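Local atomic coordinates of N(G),N(G)-dimethylarginine dimethylaminohydrolase (Pseudomonas aeruginosa, PDB entry 1H70), a protein that hydrolyses N(omega)-methylated arginines, namely asymmetric dimethylarginine and monomethylarginine, to citrulline, releasing dimethylamine or methylamine. Residues A[43-48]-A[232-237]; A[76-81]-A[92-97]; A[141-146]-A[153-158]; A[211-216]-A[224-229]. The protein carries 1 engineered substitution. One frame throughout, in Å; residues are numbered along the deposited sequence.

Interaction 1 of 4, residues A[43-48]-A[232-237]; sequences LQTCDV and RVIEVD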
loop_
_atom_site.group_PDB
_atom_site.type_symbol
_atom_site.label_atom_id
_atom_site.label_comp_id
_atom_site.label_asym_id
_atom_site.label_seq_id
_atom_site.Cartn_x
_atom_site.Cartn_y
_atom_site.Cartn_z
ATOM N N LEU A 43 -10.535 7.686 -7.498
ATOM C CA LEU A 43 -9.494 8.616 -7.079
ATOM C C LEU A 43 -9.671 10.000 -7.686
ATOM O O LEU A 43 -9.247 11.006 -7.094
ATOM C CB LEU A 43 -8.085 8.066 -7.368
ATOM C CG LEU A 43 -7.634 6.931 -6.436
ATOM C CD1 LEU A 43 -6.520 6.105 -7.059
ATOM C CD2 LEU A 43 -7.214 7.483 -5.062
ATOM N N GLN A 44 -10.322 10.091 -8.841
ATOM C CA GLN A 44 -10.595 11.383 -9.458
ATOM C C GLN A 44 -11.600 12.224 -8.657
ATOM O O GLN A 44 -11.734 13.429 -8.920
ATOM C CB GLN A 44 -11.162 11.182 -10.870
ATOM C CG GLN A 44 -10.152 10.839 -11.957
ATOM C CD GLN A 44 -10.827 10.578 -13.308
ATOM O OE1 GLN A 44 -11.071 11.521 -14.091
ATOM N NE2 GLN A 44 -11.080 9.346 -13.608
ATOM N N THR A 45 -12.287 11.603 -7.697
ATOM C CA THR A 45 -13.250 12.320 -6.848
ATOM C C THR A 45 -12.682 12.705 -5.499
ATOM O O THR A 45 -13.404 13.249 -4.653
ATOM C CB THR A 45 -14.536 11.503 -6.598
ATOM O OG1 THR A 45 -14.298 10.401 -5.705
ATOM C CG2 THR A 45 -15.051 10.882 -7.899
ATOM N N CYS A 46 -11.391 12.477 -5.292
ATOM C CA CYS A 46 -10.789 12.729 -3.981
ATOM C C CYS A 46 -9.933 13.993 -3.871
ATOM O O CYS A 46 -9.117 14.089 -2.996
ATOM C CB CYS A 46 -9.968 11.506 -3.538
ATOM S SG CYS A 46 -10.936 9.985 -3.384
ATOM N N ASP A 47 -10.100 14.954 -4.767
ATOM C CA ASP A 47 -9.362 16.209 -4.703
ATOM C C ASP A 47 -7.841 16.051 -4.705
ATOM O O ASP A 47 -7.117 16.745 -3.995
ATOM C CB ASP A 47 -9.861 17.051 -3.533
ATOM C CG ASP A 47 -11.320 17.379 -3.715
ATOM O OD1 ASP A 47 -11.806 17.289 -4.874
ATOM O OD2 ASP A 47 -12.026 17.664 -2.745
ATOM N N VAL A 48 -7.357 15.168 -5.574
ATOM C CA VAL A 48 -5.915 14.985 -5.729
ATOM C C VAL A 48 -5.605 15.005 -7.220
ATOM O O VAL A 48 -6.526 14.799 -8.029
ATOM C CB VAL A 48 -5.467 13.608 -5.193
ATOM C CG1 VAL A 48 -5.575 13.549 -3.680
ATOM C CG2 VAL A 48 -6.325 12.463 -5.796
ATOM N N ARG A 232 -16.531 9.301 3.759
ATOM C CA ARG A 232 -17.275 9.061 2.530
ATOM C C ARG A 232 -16.697 7.781 1.943
ATOM O O ARG A 232 -15.568 7.789 1.458
ATOM C CB ARG A 232 -17.094 10.192 1.526
ATOM C CG ARG A 232 -17.732 11.487 1.971
ATOM C CD ARG A 232 -17.545 12.632 0.981
ATOM N NE ARG A 232 -18.125 12.337 -0.323
ATOM C CZ ARG A 232 -18.026 13.153 -1.360
ATOM N NH1 ARG A 232 -17.384 14.308 -1.254
ATOM N NH2 ARG A 232 -18.584 12.824 -2.522
ATOM N N VAL A 233 -17.461 6.690 2.000
ATOM C CA VAL A 233 -16.925 5.425 1.513
ATOM C C VAL A 233 -17.195 5.167 0.036
ATOM O O VAL A 233 -18.323 5.307 -0.455
ATOM C CB VAL A 233 -17.376 4.255 2.406
ATOM C CG1 VAL A 233 -16.747 2.924 1.967
ATOM C CG2 VAL A 233 -17.055 4.558 3.859
ATOM N N ILE A 234 -16.131 4.806 -0.675
ATOM C CA ILE A 234 -16.219 4.485 -2.095
ATOM C C ILE A 234 -15.847 3.017 -2.275
ATOM O O ILE A 234 -14.770 2.620 -1.855
ATOM C CB ILE A 234 -15.268 5.354 -2.928
ATOM C CG1 ILE A 234 -15.527 6.840 -2.665
ATOM C CG2 ILE A 234 -15.412 5.003 -4.412
ATOM C CD1 ILE A 234 -14.457 7.755 -3.273
ATOM N N GLU A 235 -16.722 2.216 -2.883
ATOM C CA GLU A 235 -16.422 0.799 -3.070
ATOM C C GLU A 235 -15.977 0.541 -4.498
ATOM O O GLU A 235 -16.640 0.991 -5.449
ATOM C CB GLU A 235 -17.655 -0.084 -2.780
ATOM C CG GLU A 235 -18.066 -0.098 -1.321
ATOM C CD GLU A 235 -19.404 -0.813 -1.111
ATOM O OE1 GLU A 235 -19.441 -1.987 -0.703
ATOM O OE2 GLU A 235 -20.430 -0.173 -1.361
ATOM N N VAL A 236 -14.850 -0.152 -4.640
ATOM C CA VAL A 236 -14.307 -0.493 -5.957
ATOM C C VAL A 236 -14.016 -1.988 -5.998
ATOM O O VAL A 236 -13.307 -2.504 -5.139
ATOM C CB VAL A 236 -12.980 0.268 -6.260
ATOM C CG1 VAL A 236 -12.372 -0.219 -7.577
ATOM C CG2 VAL A 236 -13.215 1.752 -6.346
ATOM N N ASP A 237 -14.533 -2.698 -7.000
ATOM C CA ASP A 237 -14.257 -4.146 -7.039
ATOM C C ASP A 237 -12.806 -4.371 -7.442
ATOM O O ASP A 237 -12.383 -3.864 -8.480
ATOM C CB ASP A 237 -15.222 -4.819 -8.031
ATOM C CG ASP A 237 -15.141 -6.341 -8.051
ATOM O OD1 ASP A 237 -14.446 -6.977 -7.221
ATOM O OD2 ASP A 237 -15.822 -6.962 -8.910
#
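Thr-45 and Cys-46 close a type I beta turn that starts at Leu-43, and they meet Ile-234 of strand 232-236 through side chains alone, the nearest CA atoms of the two segments, those of Cys-46 and Arg-232, being 9.9 Å apart. Within the turn the N of Cys-46 bonds to the O of Leu-43 at 3.2 Å, which closes the turn. Everything then converges on one methyl group. CD1 of Ile-234 lies 3.6 Å from OG1 of Thr-45 and 4.2 Å from SG of Cys-46. The isoleucine reaches that far because CG1 stands anti to its carbonyl carbon (chi1 -55°) and CD1 continues in extended form (chi2 170°). Thr-45 and Ile-234 run alongside each other in opposite senses, so the hydroxyl passes the methyl as a neighbour. It is hydrogen-bonded to the carbonyl O of Ala-42, in the helix 29-43 that leads into the turn. That helix also packs on Ile-234 and Val-236. To one side, OD2 of Asp-47 remains 6.5 Å from NH1 of Arg-232; the carboxylate is engaged instead in a salt bridge with Arg-212, on the neighbouring strand 212-216. The contact thus joins the C-terminal end of helix 29-43 to the outer strand of a three-stranded sheet. With 91 Å² buried and the hydroxyl hydrogen-bonded to Ala-42 O, the chemistry implies weak, non-directional van der Waals cohesion at a partly exposed margin, the directional polar bonds being made to residues beside it.

Interaction 2 of 4, residues A[76-81]-A[92-97]; sequences AIITRP and IIEETV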
loop_
_atom_site.group_PDB
_atom_site.type_symbol
_atom_site.label_atom_id
_atom_site.label_comp_id
_atom_site.label_asym_id
_atom_site.label_seq_id
_atom_site.Cartn_x
_atom_site.Cartn_y
_atom_site.Cartn_z
ATOM N N ALA A 76 11.301 11.165 -0.423
ATOM C CA ALA A 76 10.863 9.897 -0.993
ATOM C C ALA A 76 12.061 8.947 -0.861
ATOM O O ALA A 76 13.214 9.343 -1.063
ATOM C CB ALA A 76 10.450 9.998 -2.442
ATOM N N ILE A 77 11.763 7.705 -0.515
ATOM C CA ILE A 77 12.789 6.687 -0.361
ATOM C C ILE A 77 12.466 5.560 -1.321
ATOM O O ILE A 77 11.433 4.901 -1.166
ATOM C CB ILE A 77 12.779 6.107 1.079
ATOM C CG1 ILE A 77 12.867 7.203 2.143
ATOM C CG2 ILE A 77 13.945 5.149 1.287
ATOM C CD1 ILE A 77 11.500 7.601 2.762
ATOM N N ILE A 78 13.336 5.347 -2.302
ATOM C CA ILE A 78 13.179 4.244 -3.225
ATOM C C ILE A 78 13.559 3.009 -2.435
ATOM O O ILE A 78 14.590 3.000 -1.764
ATOM C CB ILE A 78 14.127 4.406 -4.419
ATOM C CG1 ILE A 78 13.866 5.719 -5.138
ATOM C CG2 ILE A 78 13.998 3.248 -5.412
ATOM C CD1 ILE A 78 12.487 5.873 -5.696
ATOM N N THR A 79 12.723 1.985 -2.499
ATOM C CA THR A 79 12.972 0.795 -1.705
ATOM C C THR A 79 13.871 -0.198 -2.438
ATOM O O THR A 79 14.621 0.165 -3.358
ATOM C CB THR A 79 11.634 0.158 -1.289
ATOM O OG1 THR A 79 10.931 -0.298 -2.455
ATOM C CG2 THR A 79 10.718 1.185 -0.579
ATOM N N ARG A 80 13.847 -1.455 -1.999
ATOM C CA ARG A 80 14.643 -2.516 -2.595
ATOM C C ARG A 80 13.871 -3.823 -2.390
ATOM O O ARG A 80 14.070 -4.553 -1.418
ATOM C CB ARG A 80 16.022 -2.573 -1.928
ATOM C CG ARG A 80 17.013 -3.482 -2.661
ATOM C CD ARG A 80 18.483 -3.108 -2.362
ATOM N NE ARG A 80 19.392 -4.031 -3.033
ATOM C CZ ARG A 80 19.738 -5.230 -2.568
ATOM N NH1 ARG A 80 19.281 -5.658 -1.394
ATOM N NH2 ARG A 80 20.578 -5.995 -3.269
ATOM N N PRO A 81 12.932 -4.083 -3.289
ATOM C CA PRO A 81 12.053 -5.247 -3.163
ATOM C C PRO A 81 12.755 -6.557 -2.889
ATOM O O PRO A 81 13.810 -6.870 -3.451
ATOM C CB PRO A 81 11.271 -5.266 -4.465
ATOM C CG PRO A 81 11.209 -3.801 -4.867
ATOM C CD PRO A 81 12.578 -3.246 -4.450
ATOM N N ILE A 92 11.979 1.913 -13.038
ATOM C CA ILE A 92 10.961 2.483 -13.908
ATOM C C ILE A 92 10.082 3.503 -13.207
ATOM O O ILE A 92 9.284 4.194 -13.851
ATOM C CB ILE A 92 10.118 1.363 -14.583
ATOM C CG1 ILE A 92 9.483 0.440 -13.547
ATOM C CG2 ILE A 92 10.988 0.554 -15.520
ATOM C CD1 ILE A 92 8.447 -0.472 -14.167
ATOM N N ILE A 93 10.240 3.654 -11.898
ATOM C CA ILE A 93 9.463 4.672 -11.186
ATOM C C ILE A 93 10.307 5.836 -10.715
ATOM O O ILE A 93 9.768 6.860 -10.296
ATOM C CB ILE A 93 8.690 4.078 -10.016
ATOM C CG1 ILE A 93 7.487 4.978 -9.663
ATOM C CG2 ILE A 93 9.604 3.890 -8.819
ATOM C CD1 ILE A 93 6.415 4.279 -8.887
ATOM N N GLU A 94 11.627 5.676 -10.768
ATOM C CA GLU A 94 12.551 6.696 -10.288
ATOM C C GLU A 94 12.374 8.086 -10.914
ATOM O O GLU A 94 12.449 9.079 -10.207
ATOM C CB GLU A 94 14.017 6.257 -10.397
ATOM C CG GLU A 94 14.894 7.189 -9.567
ATOM C CD GLU A 94 16.112 6.567 -8.921
ATOM O OE1 GLU A 94 16.090 5.361 -8.562
ATOM O OE2 GLU A 94 17.109 7.320 -8.753
ATOM N N GLU A 95 12.136 8.159 -12.219
ATOM C CA GLU A 95 11.996 9.464 -12.873
ATOM C C GLU A 95 10.794 10.252 -12.335
ATOM O O GLU A 95 10.868 11.462 -12.079
ATOM C CB GLU A 95 11.930 9.258 -14.392
ATOM N N THR A 96 9.678 9.565 -12.126
ATOM C CA THR A 96 8.501 10.218 -11.557
ATOM C C THR A 96 8.774 10.741 -10.162
ATOM O O THR A 96 8.403 11.858 -9.827
ATOM C CB THR A 96 7.352 9.188 -11.499
ATOM O OG1 THR A 96 7.058 8.738 -12.821
ATOM C CG2 THR A 96 6.087 9.786 -10.927
ATOM N N VAL A 97 9.391 9.906 -9.323
ATOM C CA VAL A 97 9.649 10.314 -7.931
ATOM C C VAL A 97 10.577 11.530 -7.920
ATOM O O VAL A 97 10.382 12.496 -7.175
ATOM C CB VAL A 97 10.258 9.129 -7.121
ATOM C CG1 VAL A 97 10.756 9.577 -5.757
ATOM C CG2 VAL A 97 9.199 8.030 -6.973
#
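Ala-76, Ile-78 and Val-97 form the dense part of a strand-helix contact inside a beta-alpha-beta unit, in which strand 76-78 leads through helix 89-100 to strand 105-107, parallel to the first. The short axes of strand and helix pass 10.1 Å apart with an angle of 167° between their N-to-C directions, the nearly antiparallel setting expected of this crossover. Ala-76 and Ile-78, two residues apart on the strand, both point to the helix, and Val-97 receives them. CG1 of Ile-78 stands anti to its carbonyl carbon and the chain turns at chi2 (-60°), which brings CD1 against the fork of the valine, 4.1 Å from CG1 and equally far from CG2 of Val-97. The two side chains lie alongside, pointing opposite ways. Val-69 of the adjoining strand touches both of them, as well as Ile-93, and extends this apolar patch.

The looser side lies at Glu-94, which is partly exposed. Its CB does not aim at the strand, but the chain bends at chi2 (147°) and carries the carboxylate nearer, roughly perpendicular to Ile-78. OE1 of Glu-94 stops 4.1 Å from CG1 of Ile-78, a plain contact with no polar character on the isoleucine side. OE2 has its partner elsewhere, in a salt bridge with Arg-107 of strand 105-107, and the helix is thereby tied to the strand that follows it. Tightest of all is the alanine end, where CB of Ala-76 and CG1 of Val-97 are 3.4 Å apart, closer than carbon atoms normally pack.

Interaction 3 of 4, residues A[141-146]-A[153-158]; sequences QMIAIL and GSVVRL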
loop_
_atom_site.group_PDB
_atom_site.type_symbol
_atom_site.label_atom_id
_atom_site.label_comp_id
_atom_site.label_asym_id
_atom_site.label_seq_id
_atom_site.Cartn_x
_atom_site.Cartn_y
_atom_site.Cartn_z
ATOM N N GLN A 141 17.660 0.614 7.744
ATOM C CA GLN A 141 18.060 1.660 6.824
ATOM C C GLN A 141 16.934 2.674 6.660
ATOM O O GLN A 141 17.183 3.874 6.664
ATOM C CB GLN A 141 18.455 1.053 5.480
ATOM C CG GLN A 141 19.843 0.471 5.470
ATOM C CD GLN A 141 20.179 -0.041 4.092
ATOM O OE1 GLN A 141 19.902 0.631 3.108
ATOM N NE2 GLN A 141 20.742 -1.245 4.021
ATOM N N MET A 142 15.701 2.191 6.527
ATOM C CA MET A 142 14.548 3.078 6.376
ATOM C C MET A 142 14.334 3.923 7.626
ATOM O O MET A 142 14.087 5.127 7.544
ATOM C CB MET A 142 13.286 2.269 6.041
ATOM C CG MET A 142 12.043 3.143 5.847
ATOM S SD MET A 142 12.137 4.128 4.333
ATOM C CE MET A 142 11.795 2.873 3.080
ATOM N N ILE A 143 14.419 3.307 8.807
ATOM C CA ILE A 143 14.205 4.115 10.026
ATOM C C ILE A 143 15.278 5.209 10.127
ATOM O O ILE A 143 14.974 6.351 10.501
ATOM C CB ILE A 143 14.165 3.226 11.296
ATOM C CG1 ILE A 143 12.838 2.435 11.287
ATOM C CG2 ILE A 143 14.266 4.075 12.557
ATOM C CD1 ILE A 143 12.810 1.233 12.188
ATOM N N ALA A 144 16.521 4.893 9.761
ATOM C CA ALA A 144 17.606 5.889 9.834
ATOM C C ALA A 144 17.338 7.072 8.900
ATOM O O ALA A 144 17.570 8.234 9.270
ATOM C CB ALA A 144 18.969 5.248 9.551
ATOM N N ILE A 145 16.841 6.783 7.698
ATOM C CA ILE A 145 16.533 7.851 6.738
ATOM C C ILE A 145 15.410 8.726 7.269
ATOM O O ILE A 145 15.482 9.959 7.228
ATOM C CB ILE A 145 16.148 7.261 5.381
ATOM C CG1 ILE A 145 17.361 6.613 4.711
ATOM C CG2 ILE A 145 15.601 8.363 4.467
ATOM C CD1 ILE A 145 16.966 5.638 3.581
ATOM N N LEU A 146 14.347 8.084 7.751
ATOM C CA LEU A 146 13.218 8.811 8.328
ATOM C C LEU A 146 13.717 9.710 9.462
ATOM O O LEU A 146 13.316 10.862 9.550
ATOM C CB LEU A 146 12.131 7.865 8.838
ATOM C CG LEU A 146 11.371 7.098 7.736
ATOM C CD1 LEU A 146 10.512 5.947 8.276
ATOM C CD2 LEU A 146 10.471 8.061 6.968
ATOM N N GLY A 153 10.190 5.855 13.202
ATOM C CA GLY A 153 9.762 4.565 12.680
ATOM C C GLY A 153 10.015 3.464 13.695
ATOM O O GLY A 153 10.809 3.655 14.596
ATOM N N SER A 154 9.352 2.322 13.548
ATOM C CA SER A 154 9.533 1.198 14.461
ATOM C C SER A 154 9.247 -0.083 13.696
ATOM O O SER A 154 8.657 -0.005 12.613
ATOM C CB SER A 154 8.615 1.330 15.680
ATOM O OG SER A 154 7.242 1.411 15.310
ATOM N N VAL A 155 9.699 -1.224 14.220
ATOM C CA VAL A 155 9.489 -2.508 13.549
ATOM C C VAL A 155 8.358 -3.273 14.202
ATOM O O VAL A 155 8.260 -3.314 15.450
ATOM C CB VAL A 155 10.771 -3.370 13.546
ATOM C CG1 VAL A 155 10.556 -4.731 12.915
ATOM C CG2 VAL A 155 11.860 -2.647 12.787
ATOM N N VAL A 156 7.491 -3.841 13.367
ATOM C CA VAL A 156 6.391 -4.677 13.826
ATOM C C VAL A 156 6.672 -6.092 13.340
ATOM O O VAL A 156 6.931 -6.298 12.159
ATOM C CB VAL A 156 5.024 -4.212 13.242
ATOM C CG1 VAL A 156 3.909 -5.170 13.678
ATOM C CG2 VAL A 156 4.700 -2.790 13.722
ATOM N N ARG A 157 6.611 -7.072 14.238
ATOM C CA ARG A 157 6.893 -8.452 13.852
ATOM C C ARG A 157 5.638 -9.088 13.262
ATOM O O ARG A 157 4.544 -8.840 13.775
ATOM C CB ARG A 157 7.371 -9.230 15.088
ATOM C CG ARG A 157 8.496 -8.538 15.863
ATOM C CD ARG A 157 9.781 -8.279 15.040
ATOM N NE ARG A 157 10.628 -7.326 15.766
ATOM C CZ ARG A 157 11.879 -6.997 15.502
ATOM N NH1 ARG A 157 12.548 -7.541 14.490
ATOM N NH2 ARG A 157 12.476 -6.097 16.270
ATOM N N LEU A 158 5.757 -9.886 12.197
ATOM C CA LEU A 158 4.579 -10.556 11.614
ATOM C C LEU A 158 4.943 -11.924 11.070
ATOM O O LEU A 158 6.095 -12.197 10.776
ATOM C CB LEU A 158 3.883 -9.715 10.520
ATOM C CG LEU A 158 4.724 -9.367 9.282
ATOM C CD1 LEU A 158 4.655 -10.476 8.242
ATOM C CD2 LEU A 158 4.284 -8.023 8.678
#
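Ile-143 carries the contact from the helix side, and its main partner is bare backbone. Its CG1 rests 3.9 Å from the carbonyl carbon of Gly-153, and CD1 continues to the N of Ser-154, also at 3.9 Å. With no side chain on Gly-153, the isoleucine can lie directly on the main chain, and the CA atoms of Ile-143 and Gly-153 come to 5.2 Å.

Between side chains there is one apolar touch: CD1 of Ile-143 meets CG2 of Val-155 at 4.0 Å. The chain has the reach for it because chi2 is extended (162°). The other branch of that valine, CG1, sits 3.6 Å above the guanidinium plane of Arg-157, over its centre.

Polar bonds all lead elsewhere. Arg-157 makes a salt bridge with Glu-130, while OG of Ser-154, whose CB points away from the helix, bonds to His-125; both partners belong to strand 125-130.

The axes of segments 141-146 and 153-157 approach to 8.2 Å, with 160° between their N-to-C directions. That antiparallel setting, on the surface and away from the substrate pocket, is characteristic of a beta-alpha-beta unit, here strand 125-130, helix 136-148 and strand 152-157.

Interaction 4 of 4, residues A[211-216]-A[224-229]; sequences ERVIMP and EKIARL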
loop_
_atom_site.group_PDB
_atom_site.type_symbol
_atom_site.label_atom_id
_atom_site.label_comp_id
_atom_site.label_asym_id
_atom_site.label_seq_id
_atom_site.Cartn_x
_atom_site.Cartn_y
_atom_site.Cartn_z
ATOM N N GLU A 211 -10.474 12.325 3.516
ATOM C CA GLU A 211 -11.773 12.060 4.153
ATOM C C GLU A 211 -12.682 11.099 3.393
ATOM O O GLU A 211 -13.781 10.792 3.849
ATOM C CB GLU A 211 -12.495 13.322 4.625
ATOM C CG GLU A 211 -11.736 14.226 5.601
ATOM C CD GLU A 211 -11.050 13.588 6.815
ATOM O OE1 GLU A 211 -11.307 12.428 7.204
ATOM O OE2 GLU A 211 -10.191 14.317 7.390
ATOM N N ARG A 212 -12.227 10.619 2.233
ATOM C CA ARG A 212 -12.894 9.559 1.491
ATOM C C ARG A 212 -12.160 8.290 1.917
ATOM O O ARG A 212 -10.974 8.373 2.297
ATOM C CB ARG A 212 -12.718 9.673 -0.029
ATOM C CG ARG A 212 -12.360 11.078 -0.563
ATOM C CD ARG A 212 -13.531 11.914 -0.776
ATOM N NE ARG A 212 -13.551 13.140 -1.574
ATOM C CZ ARG A 212 -13.125 14.397 -1.443
ATOM N NH1 ARG A 212 -13.485 15.226 -2.422
ATOM N NH2 ARG A 212 -12.323 14.863 -0.467
ATOM N N VAL A 213 -12.815 7.144 1.889
ATOM C CA VAL A 213 -12.102 5.901 2.181
ATOM C C VAL A 213 -12.456 4.971 1.031
ATOM O O VAL A 213 -13.639 4.671 0.790
ATOM C CB VAL A 213 -12.390 5.256 3.541
ATOM C CG1 VAL A 213 -11.827 3.832 3.547
ATOM C CG2 VAL A 213 -11.732 6.015 4.684
ATOM N N ILE A 214 -11.438 4.553 0.287
ATOM C CA ILE A 214 -11.649 3.666 -0.859
ATOM C C ILE A 214 -11.432 2.235 -0.387
ATOM O O ILE A 214 -10.398 1.939 0.236
ATOM C CB ILE A 214 -10.728 4.036 -2.032
ATOM C CG1 ILE A 214 -11.130 5.422 -2.585
ATOM C CG2 ILE A 214 -10.838 2.992 -3.141
ATOM C CD1 ILE A 214 -10.159 6.006 -3.605
ATOM N N MET A 215 -12.395 1.351 -0.626
ATOM C CA MET A 215 -12.277 -0.014 -0.116
ATOM C C MET A 215 -12.772 -0.986 -1.182
ATOM O O MET A 215 -13.497 -0.569 -2.105
ATOM C CB MET A 215 -13.148 -0.173 1.154
ATOM C CG MET A 215 -14.629 -0.146 0.804
ATOM S SD MET A 215 -15.740 -0.429 2.233
ATOM C CE MET A 215 -15.219 -2.041 2.687
ATOM N N PRO A 216 -12.396 -2.258 -1.061
ATOM C CA PRO A 216 -12.867 -3.292 -1.998
ATOM C C PRO A 216 -14.382 -3.478 -1.868
ATOM O O PRO A 216 -14.964 -3.392 -0.759
ATOM C CB PRO A 216 -12.146 -4.558 -1.532
ATOM C CG PRO A 216 -11.758 -4.303 -0.112
ATOM C CD PRO A 216 -11.511 -2.817 -0.024
ATOM N N GLU A 224 -19.796 -0.767 6.665
ATOM C CA GLU A 224 -20.615 -0.064 7.665
ATOM C C GLU A 224 -19.787 0.416 8.861
ATOM O O GLU A 224 -20.054 1.501 9.421
ATOM C CB GLU A 224 -21.804 -0.934 8.092
ATOM C CG GLU A 224 -22.757 -0.251 9.064
ATOM C CD GLU A 224 -23.464 0.969 8.493
ATOM O OE1 GLU A 224 -23.423 1.206 7.267
ATOM O OE2 GLU A 224 -24.083 1.709 9.290
ATOM N N LYS A 225 -18.781 -0.363 9.253
ATOM C CA LYS A 225 -17.909 0.041 10.356
ATOM C C LYS A 225 -17.172 1.340 9.999
ATOM O O LYS A 225 -17.027 2.226 10.829
ATOM C CB LYS A 225 -16.967 -1.091 10.756
ATOM C CG LYS A 225 -17.669 -2.338 11.285
ATOM C CD LYS A 225 -16.678 -3.400 11.764
ATOM C CE LYS A 225 -17.397 -4.696 12.125
ATOM N NZ LYS A 225 -16.886 -5.224 13.414
ATOM N N ILE A 226 -16.745 1.478 8.741
ATOM C CA ILE A 226 -16.070 2.700 8.284
ATOM C C ILE A 226 -17.039 3.867 8.097
ATOM O O ILE A 226 -16.822 4.976 8.579
ATOM C CB ILE A 226 -15.349 2.392 6.945
ATOM C CG1 ILE A 226 -14.414 1.205 7.176
ATOM C CG2 ILE A 226 -14.590 3.617 6.435
ATOM C CD1 ILE A 226 -13.813 0.621 5.891
ATOM N N ALA A 227 -18.140 3.607 7.409
ATOM C CA ALA A 227 -19.143 4.631 7.137
ATOM C C ALA A 227 -19.637 5.356 8.386
ATOM O O ALA A 227 -19.775 6.592 8.416
ATOM C CB ALA A 227 -20.359 3.972 6.426
ATOM N N ARG A 228 -19.892 4.591 9.439
ATOM C CA ARG A 228 -20.389 5.179 10.676
ATOM C C ARG A 228 -19.390 6.115 11.340
ATOM O O ARG A 228 -19.769 7.003 12.103
ATOM C CB ARG A 228 -20.880 4.084 11.605
ATOM C CG ARG A 228 -22.026 3.317 10.974
ATOM C CD ARG A 228 -22.631 2.333 11.950
ATOM N NE ARG A 228 -23.089 3.054 13.137
ATOM C CZ ARG A 228 -24.252 3.678 13.187
ATOM N NH1 ARG A 228 -25.043 3.658 12.127
ATOM N NH2 ARG A 228 -24.616 4.321 14.288
ATOM N N LEU A 229 -18.109 5.967 11.024
ATOM C CA LEU A 229 -17.116 6.856 11.590
ATOM C C LEU A 229 -17.189 8.258 10.979
ATOM O O LEU A 229 -16.694 9.211 11.587
ATOM C CB LEU A 229 -15.721 6.240 11.495
ATOM C CG LEU A 229 -15.558 5.078 12.486
ATOM C CD1 LEU A 229 -14.500 4.107 12.021
ATOM C CD2 LEU A 229 -15.262 5.604 13.877
#
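Ile-226 gives up 69 Å² to this contact and is the one helix residue that touches the strand, where it faces Val-213 (35 Å²) and Met-215 (26 Å²). All three are buried. The two strand residues are two positions apart, so they project from the same face of strand 212-216, and the two branches of the isoleucine divide between them. With CG1 at chi1 -56°, CG2 falls anti to the backbone N and ends on the valine: it is 4.0 Å from CB and from CG1 of Val-213, and 4.1 Å from CG2 of that residue. One methyl therefore sits against the whole isopropyl group, the two side chains standing nearly square to each other. The longer branch leads the other way, its CD1 lying 4.3 Å from SD of Met-215. The methionine brings its sulfur there with CG between the backbone N and carbonyl carbon (chi1 70°) and the next bond extended. Val-233 of the neighbouring strand 232-236 touches both Met-215 and Ile-226, which extends the apolar layer to that strand. Four residues apart, Glu-224 and Arg-228 form a salt bridge, OE2 lying in the guanidinium plane 3.6 Å from NH1. Helix 220-227 thus covers the strand that precedes it in a beta-alpha-beta unit, and because each touch is methyl on methyl, methine or thioether, the chemistry implies hydrophobic, non-directional adhesion between helix and sheet.

How the interactions relate
Interactions 1 and 4 meet on one sheet: their centres are 10 Å apart, and O of Arg-232 lies 2.9 Å from N of Val-213, a probable hydrogen bond between parallel strands. Interactions 2 and 3 adjoin by packing alone, CE of Met-142 lying 3.6 Å from CG2 of Ile-77, with centres 18 Å apart. Interactions 1 and 3 fall on opposite sides of the chain's centre, 30 Å between centres. Interactions 2, 3 and 4 each belong to a beta-alpha-beta unit, consistent with the alpha/beta propeller of this superfamily, which surrounds the citrulline pocket. Interaction 2 approaches that pocket, the side chain of Ile-78 being about 10 Å from that of Asp-67; the others lie farther off.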